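Local coordinates for mRNA export protein (Chaetomium thermophilum, PDB 4WPM), which probably takes part in exporting mRNA from the nucleus to the cytoplasm, this chain being its RNA recognition motif domain, at residues Leu44-Arg49 / Ala90-Glu95; Ile55-Gly60 / Gln77-Leu82. All blocks are in the same frame, centred on the assembly; numbering follows the deposited sequence.

Interaction 1. Residues Leu44-Arg49 / Ala90-Glu95; sequences LDFLER and ATLTIE. With SO4 (sulfate ion), chain D.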
loop_
_atom_site.group_PDB
_atom_site.type_symbol
_atom_site.label_atom_id
_atom_site.label_comp_id
_atom_site.label_asym_id
_atom_site.label_seq_id
_atom_site.Cartn_x
_atom_site.Cartn_y
_atom_site.Cartn_z
ATOM N N LEU A 44 -7.481 -8.485 12.625
ATOM C CA LEU A 44 -8.397 -7.692 13.437
ATOM C C LEU A 44 -8.532 -8.302 14.824
ATOM O O LEU A 44 -8.638 -7.587 15.817
ATOM C CB LEU A 44 -9.769 -7.583 12.767
ATOM C CG LEU A 44 -9.789 -7.033 11.337
ATOM C CD1 LEU A 44 -11.203 -6.627 10.942
ATOM C CD2 LEU A 44 -8.817 -5.874 11.154
ATOM N N ASP A 45 -8.518 -9.630 14.888
ATOM C CA ASP A 45 -8.559 -10.326 16.166
ATOM C C ASP A 45 -7.325 -9.971 16.988
ATOM O O ASP A 45 -7.414 -9.742 18.193
ATOM C CB ASP A 45 -8.643 -11.839 15.956
ATOM C CG ASP A 45 -8.720 -12.605 17.261
ATOM O OD1 ASP A 45 -9.833 -12.738 17.811
ATOM O OD2 ASP A 45 -7.665 -13.076 17.738
ATOM N N PHE A 46 -6.174 -9.921 16.323
ATOM C CA PHE A 46 -4.921 -9.564 16.979
ATOM C C PHE A 46 -4.941 -8.126 17.489
ATOM O O PHE A 46 -4.475 -7.845 18.594
ATOM C CB PHE A 46 -3.746 -9.760 16.017
ATOM C CG PHE A 46 -2.496 -9.039 16.431
ATOM C CD1 PHE A 46 -1.691 -9.541 17.440
ATOM C CD2 PHE A 46 -2.124 -7.859 15.809
ATOM C CE1 PHE A 46 -0.539 -8.879 17.820
ATOM C CE2 PHE A 46 -0.974 -7.192 16.186
ATOM C CZ PHE A 46 -0.180 -7.703 17.192
ATOM N N LEU A 47 -5.481 -7.217 16.682
ATOM C CA LEU A 47 -5.547 -5.806 17.049
ATOM C C LEU A 47 -6.439 -5.580 18.266
ATOM O O LEU A 47 -6.116 -4.777 19.141
ATOM C CB LEU A 47 -6.059 -4.971 15.874
ATOM C CG LEU A 47 -5.146 -4.877 14.648
ATOM C CD1 LEU A 47 -5.866 -4.187 13.501
ATOM C CD2 LEU A 47 -3.854 -4.146 14.985
ATOM N N GLU A 48 -7.563 -6.287 18.312
ATOM C CA GLU A 48 -8.498 -6.163 19.424
ATOM C C GLU A 48 -7.868 -6.595 20.746
ATOM O O GLU A 48 -8.026 -5.925 21.766
ATOM C CB GLU A 48 -9.757 -6.991 19.152
ATOM C CG GLU A 48 -10.637 -6.431 18.043
ATOM C CD GLU A 48 -11.795 -7.346 17.689
ATOM O OE1 GLU A 48 -11.695 -8.565 17.941
ATOM O OE2 GLU A 48 -12.807 -6.843 17.154
ATOM N N ARG A 49 -7.155 -7.717 20.722
ATOM C CA ARG A 49 -6.526 -8.250 21.926
ATOM C C ARG A 49 -5.354 -7.381 22.383
ATOM O O ARG A 49 -5.173 -7.151 23.578
ATOM C CB ARG A 49 -6.049 -9.684 21.688
ATOM C CG ARG A 49 -7.172 -10.659 21.369
ATOM C CD ARG A 49 -6.655 -12.074 21.169
ATOM N NE ARG A 49 -5.813 -12.191 19.978
ATOM C CZ ARG A 49 -4.518 -12.512 19.987
ATOM N NH1 ARG A 49 -3.852 -12.586 18.845
ATOM N NH2 ARG A 49 -3.879 -12.769 21.126
ATOM N N ALA A 90 5.631 -9.817 10.397
ATOM C CA ALA A 90 5.682 -8.639 9.533
ATOM C C ALA A 90 5.436 -7.361 10.329
ATOM O O ALA A 90 4.548 -7.312 11.182
ATOM C CB ALA A 90 4.666 -8.764 8.410
ATOM N N THR A 91 6.219 -6.329 10.038
ATOM C CA THR A 91 6.072 -5.042 10.706
ATOM C C THR A 91 4.844 -4.306 10.184
ATOM O O THR A 91 4.672 -4.146 8.974
ATOM C CB THR A 91 7.318 -4.155 10.507
ATOM O OG1 THR A 91 8.478 -4.827 11.011
ATOM C CG2 THR A 91 7.158 -2.819 11.226
ATOM N N LEU A 92 3.995 -3.860 11.106
ATOM C CA LEU A 92 2.778 -3.142 10.754
ATOM C C LEU A 92 2.991 -1.631 10.761
ATOM O O LEU A 92 3.575 -1.083 11.697
ATOM C CB LEU A 92 1.642 -3.505 11.715
ATOM C CG LEU A 92 1.081 -4.931 11.662
ATOM C CD1 LEU A 92 -0.151 -5.035 12.547
ATOM C CD2 LEU A 92 0.755 -5.371 10.239
ATOM N N THR A 93 2.516 -0.969 9.709
ATOM C CA THR A 93 2.480 0.488 9.661
ATOM C C THR A 93 1.022 0.917 9.732
ATOM O O THR A 93 0.259 0.699 8.789
ATOM C CB THR A 93 3.130 1.042 8.377
ATOM O OG1 THR A 93 4.445 0.493 8.225
ATOM C CG2 THR A 93 3.217 2.561 8.427
ATOM N N ILE A 94 0.642 1.526 10.850
ATOM C CA ILE A 94 -0.742 1.923 11.069
ATOM C C ILE A 94 -0.842 3.447 11.033
ATOM O O ILE A 94 -0.127 4.138 11.761
ATOM C CB ILE A 94 -1.259 1.387 12.421
ATOM C CG1 ILE A 94 -0.884 -0.095 12.576
ATOM C CG2 ILE A 94 -2.756 1.658 12.568
ATOM C CD1 ILE A 94 -1.366 -0.737 13.860
ATOM N N GLU A 95 -1.728 3.966 10.185
ATOM C CA GLU A 95 -1.867 5.410 9.997
ATOM C C GLU A 95 -3.320 5.856 9.853
ATOM O O GLU A 95 -4.157 5.129 9.317
ATOM C CB GLU A 95 -1.070 5.868 8.775
ATOM C CG GLU A 95 0.401 5.487 8.817
ATOM C CD GLU A 95 1.164 5.972 7.601
ATOM O OE1 GLU A 95 0.554 6.080 6.516
ATOM O OE2 GLU A 95 2.376 6.247 7.729
HETATM S S SO4 D . 9.081 -6.591 7.345
HETATM O O1 SO4 D . 7.640 -6.555 7.581
HETATM O O2 SO4 D . 9.753 -5.700 8.287
HETATM O O3 SO4 D . 9.361 -6.154 5.980
HETATM O O4 SO4 D . 9.571 -7.954 7.529
#

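Interaction 2. Residues Ile55-Gly60 / Gln77-Leu82; sequences ITLGRG and QHLLRL. With SO4 (sulfate ion), chain E.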
loop_
_atom_site.group_PDB
_atom_site.type_symbol
_atom_site.label_atom_id
_atom_site.label_comp_id
_atom_site.label_asym_id
_atom_site.label_seq_id
_atom_site.Cartn_x
_atom_site.Cartn_y
_atom_site.Cartn_z
ATOM N N ILE A 55 -11.788 -3.496 22.286
ATOM C CA ILE A 55 -12.343 -2.814 21.131
ATOM C C ILE A 55 -13.007 -3.800 20.181
ATOM O O ILE A 55 -12.588 -4.952 20.065
ATOM C CB ILE A 55 -11.251 -2.014 20.382
ATOM C CG1 ILE A 55 -11.873 -1.223 19.227
ATOM C CG2 ILE A 55 -10.155 -2.944 19.866
ATOM C CD1 ILE A 55 -10.890 -0.437 18.409
ATOM N N THR A 56 -14.068 -3.334 19.531
ATOM C CA THR A 56 -14.772 -4.109 18.521
ATOM C C THR A 56 -14.633 -3.390 17.185
ATOM O O THR A 56 -15.058 -2.244 17.039
ATOM C CB THR A 56 -16.259 -4.300 18.867
ATOM O OG1 THR A 56 -16.396 -4.592 20.264
ATOM C CG2 THR A 56 -16.849 -5.441 18.050
ATOM N N LEU A 57 -14.040 -4.080 16.215
ATOM C CA LEU A 57 -13.795 -3.519 14.894
ATOM C C LEU A 57 -14.891 -3.973 13.940
ATOM O O LEU A 57 -14.978 -5.147 13.581
ATOM C CB LEU A 57 -12.420 -3.945 14.371
ATOM C CG LEU A 57 -11.207 -3.431 15.152
ATOM C CD1 LEU A 57 -9.929 -4.059 14.621
ATOM C CD2 LEU A 57 -11.112 -1.913 15.100
ATOM N N GLY A 58 -15.724 -3.022 13.531
ATOM C CA GLY A 58 -16.869 -3.311 12.689
ATOM C C GLY A 58 -16.528 -3.499 11.224
ATOM O O GLY A 58 -16.463 -4.632 10.753
ATOM N N ARG A 59 -16.294 -2.404 10.506
ATOM C CA ARG A 59 -16.076 -2.487 9.065
ATOM C C ARG A 59 -14.593 -2.483 8.720
ATOM O O ARG A 59 -13.847 -1.595 9.134
ATOM C CB ARG A 59 -16.779 -1.314 8.368
ATOM C CG ARG A 59 -16.530 -1.202 6.869
ATOM C CD ARG A 59 -17.800 -1.444 6.073
ATOM N NE ARG A 59 -17.587 -1.234 4.642
ATOM C CZ ARG A 59 -17.058 -2.134 3.819
ATOM N NH1 ARG A 59 -16.676 -3.321 4.272
ATOM N NH2 ARG A 59 -16.908 -1.846 2.533
ATOM N N GLY A 60 -14.177 -3.489 7.955
ATOM C CA GLY A 60 -12.828 -3.543 7.427
ATOM C C GLY A 60 -12.758 -4.237 6.079
ATOM O O GLY A 60 -13.614 -5.060 5.753
ATOM N N GLN A 77 -6.878 5.824 18.550
ATOM C CA GLN A 77 -5.668 6.084 19.325
ATOM C C GLN A 77 -5.005 4.796 19.803
ATOM O O GLN A 77 -3.781 4.669 19.758
ATOM C CB GLN A 77 -5.990 6.976 20.526
ATOM C CG GLN A 77 -4.766 7.592 21.181
ATOM C CD GLN A 77 -5.117 8.483 22.356
ATOM O OE1 GLN A 77 -6.288 8.773 22.602
ATOM N NE2 GLN A 77 -4.101 8.929 23.086
ATOM N N HIS A 78 -5.810 3.843 20.259
ATOM C CA HIS A 78 -5.284 2.564 20.724
ATOM C C HIS A 78 -4.702 1.756 19.568
ATOM O O HIS A 78 -3.692 1.071 19.726
ATOM C CB HIS A 78 -6.366 1.769 21.455
ATOM C CG HIS A 78 -6.903 2.466 22.666
ATOM N ND1 HIS A 78 -8.214 2.879 22.773
ATOM C CD2 HIS A 78 -6.298 2.831 23.821
ATOM C CE1 HIS A 78 -8.394 3.463 23.945
ATOM N NE2 HIS A 78 -7.248 3.448 24.599
ATOM N N LEU A 79 -5.346 1.834 18.407
ATOM C CA LEU A 79 -4.843 1.162 17.215
ATOM C C LEU A 79 -3.531 1.795 16.766
ATOM O O LEU A 79 -2.606 1.098 16.346
ATOM C CB LEU A 79 -5.869 1.225 16.080
ATOM C CG LEU A 79 -7.098 0.320 16.196
ATOM C CD1 LEU A 79 -8.126 0.694 15.142
ATOM C CD2 LEU A 79 -6.704 -1.143 16.058
ATOM N N LEU A 80 -3.456 3.119 16.857
ATOM C CA LEU A 80 -2.265 3.852 16.443
ATOM C C LEU A 80 -1.054 3.525 17.320
ATOM O O LEU A 80 0.085 3.614 16.859
ATOM C CB LEU A 80 -2.537 5.359 16.451
ATOM C CG LEU A 80 -3.363 5.902 15.279
ATOM C CD1 LEU A 80 -3.745 7.356 15.515
ATOM C CD2 LEU A 80 -2.613 5.759 13.960
ATOM N N ARG A 81 -1.289 3.156 18.577
ATOM C CA ARG A 81 -0.192 2.751 19.455
ATOM C C ARG A 81 0.503 1.499 18.939
ATOM O O ARG A 81 1.698 1.306 19.166
ATOM C CB ARG A 81 -0.676 2.506 20.889
ATOM C CG ARG A 81 -0.689 3.754 21.750
ATOM C CD ARG A 81 -1.117 3.461 23.183
ATOM N NE ARG A 81 -1.375 4.690 23.931
ATOM C CZ ARG A 81 -1.565 4.747 25.245
ATOM N NH1 ARG A 81 -1.526 3.644 25.981
ATOM N NH2 ARG A 81 -1.789 5.916 25.828
ATOM N N LEU A 82 -0.247 0.649 18.248
ATOM C CA LEU A 82 0.290 -0.611 17.753
ATOM C C LEU A 82 1.090 -0.420 16.466
ATOM O O LEU A 82 1.558 -1.391 15.873
ATOM C CB LEU A 82 -0.839 -1.618 17.528
ATOM C CG LEU A 82 -1.750 -1.861 18.735
ATOM C CD1 LEU A 82 -2.850 -2.850 18.383
ATOM C CD2 LEU A 82 -0.952 -2.349 19.938
HETATM S S SO4 E . -0.440 7.400 22.407
HETATM O O1 SO4 E . -1.389 8.174 23.200
HETATM O O2 SO4 E . 0.642 8.266 21.948
HETATM O O3 SO4 E . 0.120 6.327 23.223
HETATM O O4 SO4 E . -1.131 6.832 21.254
#

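Interaction 1. Residues Leu44-Arg49 / Ala90-Glu95
F46 and L47, neighbours on one turn of helix 40-51, reach L92 and I94 of strand 90-97 with two pairs of apolar groups. CE2 of F46 stands 4.3 Å from CD1 of L92; the methyl comes up obliquely to the ring, neither squarely over it nor in its plane. With chi1 at 162°, CG of F46 lies nearly anti to the backbone N, which swings the ring out toward L92. One residue on, L47 lowers CD2 to 4.4 Å from CD1 of I94, a methyl-to-methyl meeting. All four CB atoms point across the interface, no hydrogen bond crosses it, and the approaches are light. NH1 of R49 lies at the edge of the F46 ring, in its plane, while NE of R49 forms a salt bridge to OD2 of D45 (3.0 Å), met from above the carboxylate plane. On the far side of the strand from the helix, T91 holds a sulfate, probably from the crystallisation liquor, through its backbone N (2.8 Å to O1) and OG1 (3.1 Å to O2). This is the first helix of the β-α-β-β-α-β RNA recognition motif packing on the last long strand of its antiparallel sheet, here in an NXF-family export factor.

Interaction 2. Residues Ile55-Gly60 / Gln77-Leu82
No flat group comes between I55, L57 and L79, which make the contact; the flat ends of Q77 and R81 turn instead to a sulfate on the other side of the helix. At the edge of the R81 guanidinium, in its plane, lies O1 of the sulfate, but NH2 of R81 is 3.5 Å from O1 and the bond is weak. A firmer bond to O1 comes from the Q77 amide, whose NE2 is 2.8 Å away with a fairly straight N-H...O angle of 156°. The sulfate, probably from the crystallisation liquor, sits too close to NE of R81 for its exact placing to be trusted. The contact itself is wholly apolar and centres on one methyl, CD1 of L79. CD2 of L57 approaches it to 4.0 Å, the two leucines lying alongside one another and pointing opposite ways. I55 reaches the same methyl end-on: its chain is fully extended (chi1 -176°, chi2 -178°), bringing its CD1 to 4.4 Å from CD1 of L79, although I55 is poorly ordered. The loop leading into strand 59-63 thus meets helix 73-81 at L79, whose side chain also packs on L47 of helix 40-51, while L57 rests on L69 and V71 of strand 66-71.

In the fold
From the N terminus, strand 20-25 is followed by helix 40-51, whose residues 44-49 pack on strand 90-97, closing interaction 1 across 40 residues. Within that loop, 55-60 and 77-82 meet as interaction 2, spanning the end of strand 59-63, all of strand 66-71 and the start of helix 73-81; the loops nest and do not cross. The two contacts touch in two places: OE2 of E48 accepts a probable hydrogen bond from N of L57 (3.2 Å), and CD1 of I94 packs against the backbone of L79 and L82. Helix 40-51 is thus tied to strand 90-97 and to the loop before strand 59-63, and that loop to helix 73-81, both contacts reaching the same sheet.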